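Local coordinates for protein 2-polyprenyl-6-methoxyphenol hydroxylase-like FAD-dependent oxidoreductase (Streptomyces sp. NRRL 11266, PDB 6UI5) that binds flavin-adenine dinucleotide and belongs to the FAD-dependent oxidoreductases that carry a Rossmann-type FAD-binding domain, at residues Glu40-Ala45 with Val95-Leu100; Arg178-Asp183 with Leu261-Ile266; Asp205-Ala210 with Asp243-Leu248. All coordinates share one frame; numbering follows the deposited sequence.

Contacts 1 and 2 both touch FAD, whereas contact 3 does not. The centres of the first two lie 15 Å apart, and they meet where P42 CB packs on V181 CG2 at 3.7 Å. Contact 1 supplies loop and helix-start residues to the pocket, contact 2 two neighbouring strands of the antiparallel sheet. Contact 3, its centre 11 Å from that of contact 2, sets helix 238-249 against the same sheet without touching the cofactor; the side chain of Q206 stays about 10 Å from FAD. M44 joins contacts 1 and 3, its CE lying 3.7 Å from A210 CB.

Contact 1 of 3, residues Glu40-Ala45 with Val95-Leu100; sequences EAPAMA and VLQSRL. With FAD (flavin-adenine dinucleotide), chain C.
A41 opens the contact by laying its methyl group along the Q97 side chain, CB to CG 3.6 Å, and reaching S98 at the start of helix 97-110. The site belongs to the FAD-binding domain of Rossmann type: a loop that follows strand 28-31 runs past the helix start in nearly the opposite direction, and the flavin lies beside both. P42 turns its ring alongside the same glutamine, so that the two side chains point the same way; its CG sits over a face of the isoalloxazine, 3.6 Å from FAD C5X. A43 is gripped twice. Its amide N donates to Q97 OE1 (2.9 Å), in the carbonyl plane of the side-chain amide, while its own O receives Q97 N at 2.8 Å in an almost straight bond, 170° at the hydrogen. One glutamine thus matches both backbone polar groups of A43 and fixes how the loop presents CB to the flavin face, 3.6 Å from FAD C2. The reach depends on an extended chain, with CG anti to the backbone N (chi1 -169°) and chi2 at 175°; the amide is further oriented by E101, which accepts from NE2. M44 keeps its backbone next to V95 and L96 but sends its thioether away, onto L208 and A210 of strand 206-211. At A45 the loop leaves the helix start, L96 being its N-cap, and a water stands between the two backbones, 2.6 Å from V95 O and 3.2 Å from A45 O.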
# COMPACT_ATOMS: atom_id res chain seq x y z
N GLU A 40 -7.43 1.26 -35.51
CA GLU A 40 -6.91 0.53 -34.35
C GLU A 40 -6.82 1.47 -33.14
O GLU A 40 -5.75 1.78 -32.62
CB GLU A 40 -5.55 -0.08 -34.68
CG GLU A 40 -5.49 -0.87 -36.00
CD GLU A 40 -5.45 0.02 -37.24
OE1 GLU A 40 -6.45 0.02 -37.99
OE2 GLU A 40 -4.44 0.74 -37.44
N ALA A 41 -7.99 1.94 -32.71
CA ALA A 41 -8.11 2.83 -31.56
C ALA A 41 -9.00 2.13 -30.54
O ALA A 41 -10.23 2.33 -30.52
CB ALA A 41 -8.69 4.19 -31.98
N PRO A 42 -8.42 1.31 -29.66
CA PRO A 42 -9.24 0.41 -28.83
C PRO A 42 -9.99 1.08 -27.68
O PRO A 42 -11.02 0.53 -27.26
CB PRO A 42 -8.19 -0.57 -28.27
CG PRO A 42 -6.97 0.28 -28.13
CD PRO A 42 -6.98 1.16 -29.39
N ALA A 43 -9.49 2.20 -27.14
CA ALA A 43 -10.02 2.74 -25.89
C ALA A 43 -11.52 3.01 -25.98
O ALA A 43 -12.00 3.61 -26.94
CB ALA A 43 -9.30 4.03 -25.51
N MET A 44 -12.24 2.59 -24.94
CA MET A 44 -13.68 2.80 -24.87
C MET A 44 -14.08 3.83 -23.82
O MET A 44 -15.28 4.06 -23.63
CB MET A 44 -14.39 1.48 -24.59
CG MET A 44 -14.18 0.43 -25.66
SD MET A 44 -15.41 -0.88 -25.52
CE MET A 44 -15.50 -1.03 -23.72
N ALA A 45 -13.13 4.46 -23.14
CA ALA A 45 -13.44 5.22 -21.94
C ALA A 45 -12.59 6.47 -21.88
O ALA A 45 -11.49 6.54 -22.44
CB ALA A 45 -13.23 4.39 -20.66
N VAL A 95 -16.62 6.93 -24.10
CA VAL A 95 -16.35 7.57 -25.37
C VAL A 95 -15.34 6.71 -26.11
O VAL A 95 -14.39 6.20 -25.50
CB VAL A 95 -15.83 9.01 -25.22
CG1 VAL A 95 -15.73 9.66 -26.58
CG2 VAL A 95 -16.74 9.82 -24.29
N LEU A 96 -15.54 6.54 -27.40
CA LEU A 96 -14.71 5.65 -28.17
C LEU A 96 -13.52 6.43 -28.69
O LEU A 96 -13.68 7.53 -29.24
CB LEU A 96 -15.51 5.02 -29.30
CG LEU A 96 -16.80 4.35 -28.78
CD1 LEU A 96 -18.01 5.32 -28.61
CD2 LEU A 96 -17.20 3.11 -29.58
N GLN A 97 -12.32 5.89 -28.48
CA GLN A 97 -11.09 6.52 -28.92
C GLN A 97 -11.18 7.09 -30.33
O GLN A 97 -10.76 8.23 -30.56
CB GLN A 97 -9.93 5.53 -28.82
CG GLN A 97 -8.56 6.18 -28.99
CD GLN A 97 -7.42 5.22 -28.77
OE1 GLN A 97 -7.59 4.18 -28.13
NE2 GLN A 97 -6.25 5.55 -29.32
N SER A 98 -11.73 6.34 -31.29
CA SER A 98 -11.75 6.88 -32.64
C SER A 98 -12.66 8.10 -32.73
O SER A 98 -12.40 9.00 -33.55
CB SER A 98 -12.18 5.81 -33.65
OG SER A 98 -13.53 5.45 -33.46
N ARG A 99 -13.73 8.14 -31.92
CA ARG A 99 -14.59 9.33 -31.90
C ARG A 99 -13.84 10.53 -31.35
O ARG A 99 -13.97 11.65 -31.86
CB ARG A 99 -15.86 9.07 -31.10
CG ARG A 99 -16.90 8.21 -31.83
CD ARG A 99 -18.14 7.91 -30.98
NE ARG A 99 -19.19 8.92 -31.11
CZ ARG A 99 -19.62 9.71 -30.12
NH1 ARG A 99 -19.10 9.62 -28.90
NH2 ARG A 99 -20.58 10.59 -30.35
N LEU A 100 -13.01 10.32 -30.32
CA LEU A 100 -12.17 11.39 -29.79
C LEU A 100 -11.16 11.86 -30.82
O LEU A 100 -10.97 13.07 -31.01
CB LEU A 100 -11.45 10.91 -28.54
CG LEU A 100 -10.29 11.81 -28.16
CD1 LEU A 100 -10.84 13.08 -27.55
CD2 LEU A 100 -9.41 11.08 -27.19
PA FAD C . -0.08 6.25 -30.09
O1A FAD C . -1.55 6.05 -29.82
O2A FAD C . 0.60 4.89 -30.09
O5B FAD C . 0.17 7.16 -31.46
C5B FAD C . 1.48 7.30 -31.99
C4B FAD C . 1.35 7.66 -33.50
O4B FAD C . 2.50 7.96 -34.06
C3B FAD C . 0.84 6.44 -34.29
O3B FAD C . -0.06 6.87 -35.22
C2B FAD C . 2.10 5.87 -34.98
O2B FAD C . 1.66 5.01 -36.11
C1B FAD C . 2.68 6.98 -35.37
N9A FAD C . 4.11 6.90 -35.58
C8A FAD C . 5.00 6.15 -34.90
N7A FAD C . 6.24 6.44 -35.37
C5A FAD C . 6.10 7.38 -36.33
C6A FAD C . 7.02 8.04 -37.14
N6A FAD C . 8.46 8.06 -37.37
N1A FAD C . 6.62 8.94 -38.04
C2A FAD C . 5.30 9.24 -38.16
N3A FAD C . 4.40 8.61 -37.35
C4A FAD C . 4.80 7.68 -36.45
N1 FAD C . -6.20 3.84 -23.47
C2 FAD C . -7.32 4.17 -22.53
O2 FAD C . -7.51 5.28 -22.16
N3 FAD C . -8.21 3.07 -22.08
C4 FAD C . -7.97 1.70 -22.55
O4 FAD C . -8.67 0.80 -22.21
C4X FAD C . -6.83 1.41 -23.50
N5 FAD C . -6.65 0.04 -23.92
C5X FAD C . -5.53 -0.28 -24.84
C6 FAD C . -5.35 -1.60 -25.24
C7 FAD C . -4.31 -1.93 -26.11
C7M FAD C . -4.37 -3.43 -26.36
C8 FAD C . -3.43 -0.95 -26.59
C8M FAD C . -2.32 -1.41 -27.54
C9 FAD C . -3.60 0.38 -26.18
C9A FAD C . -4.65 0.74 -25.30
N10 FAD C . -4.84 2.17 -24.85
C10 FAD C . -5.95 2.47 -23.95
C1' FAD C . -3.93 3.21 -25.37
C2' FAD C . -3.13 4.08 -24.39
O2' FAD C . -3.89 5.11 -23.88
C3' FAD C . -2.01 4.80 -25.14
O3' FAD C . -1.16 5.34 -24.17
C4' FAD C . -2.44 5.98 -26.03
O4' FAD C . -3.34 5.63 -27.05
C5' FAD C . -1.13 6.43 -26.69
O5' FAD C . -1.25 7.72 -27.22
P FAD C . -0.01 8.39 -28.08
O1P FAD C . -0.58 9.42 -29.03
O2P FAD C . 1.12 8.94 -27.23
O3P FAD C . 0.66 7.12 -28.90
O HOH W 1 -11.79 6.16 -25.58

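Contact 2 of 3, residues Arg178-Asp183 with Leu261-Ile266; sequences RGIVGD and LQHYSI. With FAD (flavin-adenine dinucleotide), chain C.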
# COMPACT_ATOMS: atom_id res chain seq x y z
N ARG A 178 -0.10 -10.18 -22.05
CA ARG A 178 -0.30 -10.38 -23.48
C ARG A 178 -1.79 -10.54 -23.76
O ARG A 178 -2.54 -11.07 -22.94
CB ARG A 178 0.40 -11.64 -23.97
CG ARG A 178 -0.18 -12.86 -23.27
CD ARG A 178 0.67 -13.27 -22.11
NE ARG A 178 1.88 -13.85 -22.64
CZ ARG A 178 3.08 -13.71 -22.10
NH1 ARG A 178 3.25 -13.00 -20.99
NH2 ARG A 178 4.11 -14.29 -22.69
N GLY A 179 -2.19 -10.14 -24.95
CA GLY A 179 -3.53 -10.45 -25.39
C GLY A 179 -3.74 -10.06 -26.82
O GLY A 179 -2.80 -9.85 -27.58
N ILE A 180 -5.01 -9.97 -27.20
CA ILE A 180 -5.37 -9.34 -28.46
C ILE A 180 -6.57 -8.45 -28.19
O ILE A 180 -7.24 -8.55 -27.16
CB ILE A 180 -5.66 -10.33 -29.62
CG1 ILE A 180 -6.99 -11.04 -29.42
CG2 ILE A 180 -4.50 -11.33 -29.82
CD1 ILE A 180 -8.06 -10.53 -30.32
N VAL A 181 -6.82 -7.55 -29.14
CA VAL A 181 -7.84 -6.52 -29.02
C VAL A 181 -8.27 -6.18 -30.44
O VAL A 181 -7.57 -6.47 -31.40
CB VAL A 181 -7.31 -5.28 -28.26
CG1 VAL A 181 -6.18 -4.63 -29.06
CG2 VAL A 181 -8.41 -4.27 -27.97
N GLY A 182 -9.45 -5.57 -30.57
CA GLY A 182 -9.96 -5.12 -31.84
C GLY A 182 -11.46 -5.35 -31.88
O GLY A 182 -12.09 -5.63 -30.86
N ASP A 183 -12.02 -5.23 -33.09
CA ASP A 183 -13.46 -5.37 -33.32
C ASP A 183 -13.74 -6.52 -34.29
O ASP A 183 -13.35 -6.48 -35.46
CB ASP A 183 -14.07 -4.08 -33.85
CG ASP A 183 -13.59 -2.84 -33.07
OD1 ASP A 183 -14.17 -2.58 -31.99
OD2 ASP A 183 -12.68 -2.11 -33.54
N LEU A 261 -7.84 -6.82 -35.62
CA LEU A 261 -7.44 -7.32 -34.33
C LEU A 261 -5.92 -7.24 -34.27
O LEU A 261 -5.25 -7.07 -35.29
CB LEU A 261 -7.95 -8.75 -34.10
CG LEU A 261 -9.43 -9.13 -34.17
CD1 LEU A 261 -9.56 -10.59 -33.63
CD2 LEU A 261 -10.38 -8.16 -33.42
N GLN A 262 -5.37 -7.27 -33.05
CA GLN A 262 -3.94 -7.03 -32.87
C GLN A 262 -3.41 -7.84 -31.70
O GLN A 262 -4.01 -7.81 -30.62
CB GLN A 262 -3.63 -5.55 -32.62
CG GLN A 262 -4.07 -4.56 -33.69
CD GLN A 262 -2.92 -3.84 -34.36
OE1 GLN A 262 -1.95 -4.48 -34.83
NE2 GLN A 262 -3.01 -2.51 -34.43
N HIS A 263 -2.28 -8.52 -31.89
CA HIS A 263 -1.47 -8.95 -30.76
C HIS A 263 -0.91 -7.74 -30.01
O HIS A 263 -0.50 -6.75 -30.63
CB HIS A 263 -0.33 -9.84 -31.23
CG HIS A 263 -0.81 -11.12 -31.84
ND1 HIS A 263 -1.64 -11.99 -31.16
CD2 HIS A 263 -0.62 -11.65 -33.07
CE1 HIS A 263 -1.94 -13.01 -31.95
NE2 HIS A 263 -1.33 -12.83 -33.11
N TYR A 264 -0.92 -7.80 -28.68
CA TYR A 264 -0.25 -6.77 -27.88
C TYR A 264 0.48 -7.45 -26.72
O TYR A 264 0.02 -8.45 -26.18
CB TYR A 264 -1.24 -5.73 -27.35
CG TYR A 264 -2.02 -6.18 -26.13
CD1 TYR A 264 -1.50 -6.01 -24.85
CD2 TYR A 264 -3.28 -6.77 -26.26
CE1 TYR A 264 -2.20 -6.44 -23.74
CE2 TYR A 264 -3.99 -7.18 -25.14
CZ TYR A 264 -3.44 -7.02 -23.88
OH TYR A 264 -4.11 -7.43 -22.75
N SER A 265 1.64 -6.88 -26.34
CA SER A 265 2.28 -7.24 -25.09
C SER A 265 2.44 -5.95 -24.30
O SER A 265 2.41 -4.86 -24.87
CB SER A 265 3.67 -7.97 -25.28
OG SER A 265 4.55 -7.25 -26.12
N ILE A 266 2.59 -6.06 -22.98
CA ILE A 266 2.65 -4.87 -22.12
C ILE A 266 3.98 -4.87 -21.40
O ILE A 266 4.31 -5.83 -20.70
CB ILE A 266 1.51 -4.83 -21.10
CG1 ILE A 266 0.20 -4.47 -21.79
CG2 ILE A 266 1.84 -3.81 -19.96
CD1 ILE A 266 0.23 -3.09 -22.45
PA FAD C . -0.08 6.25 -30.09
O1A FAD C . -1.55 6.05 -29.82
O2A FAD C . 0.60 4.89 -30.09
O5B FAD C . 0.17 7.16 -31.46
C5B FAD C . 1.48 7.30 -31.99
C4B FAD C . 1.35 7.66 -33.50
O4B FAD C . 2.50 7.96 -34.06
C3B FAD C . 0.84 6.44 -34.29
O3B FAD C . -0.06 6.87 -35.22
C2B FAD C . 2.10 5.87 -34.98
O2B FAD C . 1.66 5.01 -36.11
C1B FAD C . 2.68 6.98 -35.37
N9A FAD C . 4.11 6.90 -35.58
C8A FAD C . 5.00 6.15 -34.90
N7A FAD C . 6.24 6.44 -35.37
C5A FAD C . 6.10 7.38 -36.33
C6A FAD C . 7.02 8.04 -37.14
N6A FAD C . 8.46 8.06 -37.37
N1A FAD C . 6.62 8.94 -38.04
C2A FAD C . 5.30 9.24 -38.16
N3A FAD C . 4.40 8.61 -37.35
C4A FAD C . 4.80 7.68 -36.45
N1 FAD C . -6.20 3.84 -23.47
C2 FAD C . -7.32 4.17 -22.53
O2 FAD C . -7.51 5.28 -22.16
N3 FAD C . -8.21 3.07 -22.08
C4 FAD C . -7.97 1.70 -22.55
O4 FAD C . -8.67 0.80 -22.21
C4X FAD C . -6.83 1.41 -23.50
N5 FAD C . -6.65 0.04 -23.92
C5X FAD C . -5.53 -0.28 -24.84
C6 FAD C . -5.35 -1.60 -25.24
C7 FAD C . -4.31 -1.93 -26.11
C7M FAD C . -4.37 -3.43 -26.36
C8 FAD C . -3.43 -0.95 -26.59
C8M FAD C . -2.32 -1.41 -27.54
C9 FAD C . -3.60 0.38 -26.18
C9A FAD C . -4.65 0.74 -25.30
N10 FAD C . -4.84 2.17 -24.85
C10 FAD C . -5.95 2.47 -23.95
C1' FAD C . -3.93 3.21 -25.37
C2' FAD C . -3.13 4.08 -24.39
O2' FAD C . -3.89 5.11 -23.88
C3' FAD C . -2.01 4.80 -25.14
O3' FAD C . -1.16 5.34 -24.17
C4' FAD C . -2.44 5.98 -26.03
O4' FAD C . -3.34 5.63 -27.05
C5' FAD C . -1.13 6.43 -26.69
O5' FAD C . -1.25 7.72 -27.22
P FAD C . -0.01 8.39 -28.08
O1P FAD C . -0.58 9.42 -29.03
O2P FAD C . 1.12 8.94 -27.23
O3P FAD C . 0.66 7.12 -28.90
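L261 straddles two residues of its neighbour: CD1 packs on I180 CD1 at 3.6 Å, while CD2 lies 3.4 Å from G182 C, over the glycine backbone where it passes into D183. Strands 178-183 and 261-266 are antiparallel partners in the sheet of the FAD-binding domain. Q262 and V181 form a hydrogen-bonded pair. Q262 N donates to V181 O at 2.9 Å, and the return bond, from V181 N to Q262 O, is longer at 3.2 Å; both are bent at the hydrogen. Next, H263 rises on the side of I180, with the I180 methyl CG2 set obliquely to the imidazole, 3.2 Å from ND1. The far nitrogen, NE2, is hydrogen-bonded to Q240 OE1, and F231 stacks on the ring.

Y264 turns to the other face of the sheet, that of V181, and is tied to G179 by two backbone bonds, G179 N to Y264 O and Y264 N to G179 O, both 3.0 Å. Its CG stands between the backbone N and the carbonyl carbon (chi1 80°), which folds the phenol back over G179: that residue's N lies 3.4 Å above one ring face, near the rim. The opposite face receives the flavin methyl C7M, 3.5 Å from Y264 CD2. V181 CG1 touches the same methyl. Beyond, S265 faces R178 in a non-hydrogen-bonded pair and sends its OG to D233. The phenol OH is hydrogen-bonded to S221 O, so the tyrosine is held at both ends. C7M thus meets an apolar surface made by the V181 side chain and the Y264 ring, a van der Waals contact, while the tyrosine's polar atoms are bonded within the sheet.

Contact 3 of 3, residues Asp205-Ala210 with Asp243-Leu248; sequences DQFLGA and DAVKRL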
# COMPACT_ATOMS: atom_id res chain seq x y z
N ASP A 205 -6.12 -13.61 -15.44
CA ASP A 205 -6.50 -13.37 -16.83
C ASP A 205 -7.94 -12.89 -16.96
O ASP A 205 -8.86 -13.46 -16.36
CB ASP A 205 -6.32 -14.65 -17.65
CG ASP A 205 -5.07 -15.41 -17.25
OD1 ASP A 205 -5.17 -16.28 -16.37
OD2 ASP A 205 -3.99 -15.10 -17.78
N GLN A 206 -8.14 -11.86 -17.78
CA GLN A 206 -9.44 -11.24 -17.97
C GLN A 206 -9.87 -11.38 -19.42
O GLN A 206 -9.05 -11.54 -20.33
CB GLN A 206 -9.40 -9.75 -17.59
CG GLN A 206 -8.51 -9.42 -16.36
CD GLN A 206 -8.27 -7.91 -16.15
OE1 GLN A 206 -9.17 -7.09 -16.36
NE2 GLN A 206 -7.06 -7.55 -15.72
N PHE A 207 -11.18 -11.36 -19.63
CA PHE A 207 -11.74 -11.21 -20.97
C PHE A 207 -12.83 -10.14 -20.96
O PHE A 207 -13.79 -10.24 -20.20
CB PHE A 207 -12.34 -12.50 -21.51
CG PHE A 207 -13.15 -12.28 -22.76
CD1 PHE A 207 -12.53 -12.14 -23.99
CD2 PHE A 207 -14.53 -12.16 -22.70
CE1 PHE A 207 -13.27 -11.91 -25.13
CE2 PHE A 207 -15.27 -11.92 -23.84
CZ PHE A 207 -14.63 -11.80 -25.06
N LEU A 208 -12.72 -9.17 -21.85
CA LEU A 208 -13.73 -8.14 -22.01
C LEU A 208 -14.41 -8.29 -23.37
O LEU A 208 -13.74 -8.26 -24.40
CB LEU A 208 -13.14 -6.73 -21.90
CG LEU A 208 -14.21 -5.68 -22.21
CD1 LEU A 208 -15.30 -5.71 -21.15
CD2 LEU A 208 -13.62 -4.28 -22.35
N GLY A 209 -15.73 -8.43 -23.36
CA GLY A 209 -16.50 -8.37 -24.58
C GLY A 209 -17.55 -7.27 -24.52
O GLY A 209 -18.48 -7.33 -23.72
N ALA A 210 -17.41 -6.26 -25.38
CA ALA A 210 -18.28 -5.09 -25.36
C ALA A 210 -18.78 -4.81 -26.77
O ALA A 210 -17.96 -4.61 -27.69
CB ALA A 210 -17.55 -3.86 -24.80
N ASP A 243 -9.38 -19.14 -30.40
CA ASP A 243 -8.65 -19.96 -29.44
C ASP A 243 -8.58 -19.28 -28.09
O ASP A 243 -8.91 -19.88 -27.06
CB ASP A 243 -7.25 -20.27 -29.96
CG ASP A 243 -7.26 -21.27 -31.10
OD1 ASP A 243 -8.23 -21.27 -31.89
OD2 ASP A 243 -6.30 -22.06 -31.18
N ALA A 244 -8.17 -18.01 -28.07
CA ALA A 244 -7.97 -17.32 -26.81
C ALA A 244 -9.27 -17.16 -26.04
O ALA A 244 -9.30 -17.27 -24.81
CB ALA A 244 -7.32 -15.96 -27.07
N VAL A 245 -10.37 -16.90 -26.75
CA VAL A 245 -11.66 -16.72 -26.09
C VAL A 245 -12.12 -18.02 -25.44
O VAL A 245 -12.54 -18.04 -24.28
CB VAL A 245 -12.71 -16.18 -27.08
CG1 VAL A 245 -14.12 -16.52 -26.62
CG2 VAL A 245 -12.55 -14.69 -27.21
N LYS A 246 -12.03 -19.13 -26.18
CA LYS A 246 -12.41 -20.41 -25.61
C LYS A 246 -11.75 -20.65 -24.26
O LYS A 246 -12.43 -20.94 -23.27
CB LYS A 246 -12.10 -21.55 -26.58
CG LYS A 246 -12.54 -22.92 -26.06
CD LYS A 246 -13.10 -23.81 -27.15
CE LYS A 246 -12.19 -23.84 -28.38
NZ LYS A 246 -12.92 -24.21 -29.63
N ARG A 247 -10.43 -20.48 -24.17
CA ARG A 247 -9.80 -20.77 -22.89
C ARG A 247 -10.21 -19.78 -21.81
O ARG A 247 -10.25 -20.14 -20.63
CB ARG A 247 -8.27 -20.83 -23.00
CG ARG A 247 -7.62 -20.11 -24.17
CD ARG A 247 -6.10 -20.18 -24.04
NE ARG A 247 -5.41 -19.81 -25.28
CZ ARG A 247 -4.86 -18.62 -25.50
NH1 ARG A 247 -4.26 -18.37 -26.66
NH2 ARG A 247 -4.92 -17.68 -24.56
N LEU A 248 -10.53 -18.53 -22.18
CA LEU A 248 -10.89 -17.56 -21.15
C LEU A 248 -12.36 -17.69 -20.75
O LEU A 248 -12.67 -17.98 -19.59
CB LEU A 248 -10.57 -16.14 -21.60
CG LEU A 248 -9.11 -15.85 -21.94
CD1 LEU A 248 -8.85 -14.38 -22.18
CD2 LEU A 248 -8.18 -16.38 -20.86
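F207 and V245 meet at a slant, the phenyl CE1 lying 3.5 Å from the CG2 methyl. Beside them L248 splits its two methyls: CD1 comes to Q206 O at 3.4 Å and also reaches F207 CB, whereas CD2 stretches to D205 CB at 4.1 Å. The two methyls thus cover the start of the strand, from D205 to F207, from the helix side. With CB of F207 already directed toward the helix, a chi1 of 169° swings the ring away from its own backbone N and beside the carbonyl carbon, out to V245.

Here a helix lies across an antiparallel sheet of the FAD-binding domain: segments 206-210 and 243-248 run at 114° to each other with their axes 9.1 Å apart at closest. V245 and L248, three residues apart, share the side of the helix turned to the strand. Further out, backbone bonds from Q206 to A222 and from F207 to S199 hold the strand on both sides. D205 OD2 accepts a hydrogen bond from F224 N, and a salt bridge from R247 NH2 to E223 OE1 ties the helix to strand 216-225.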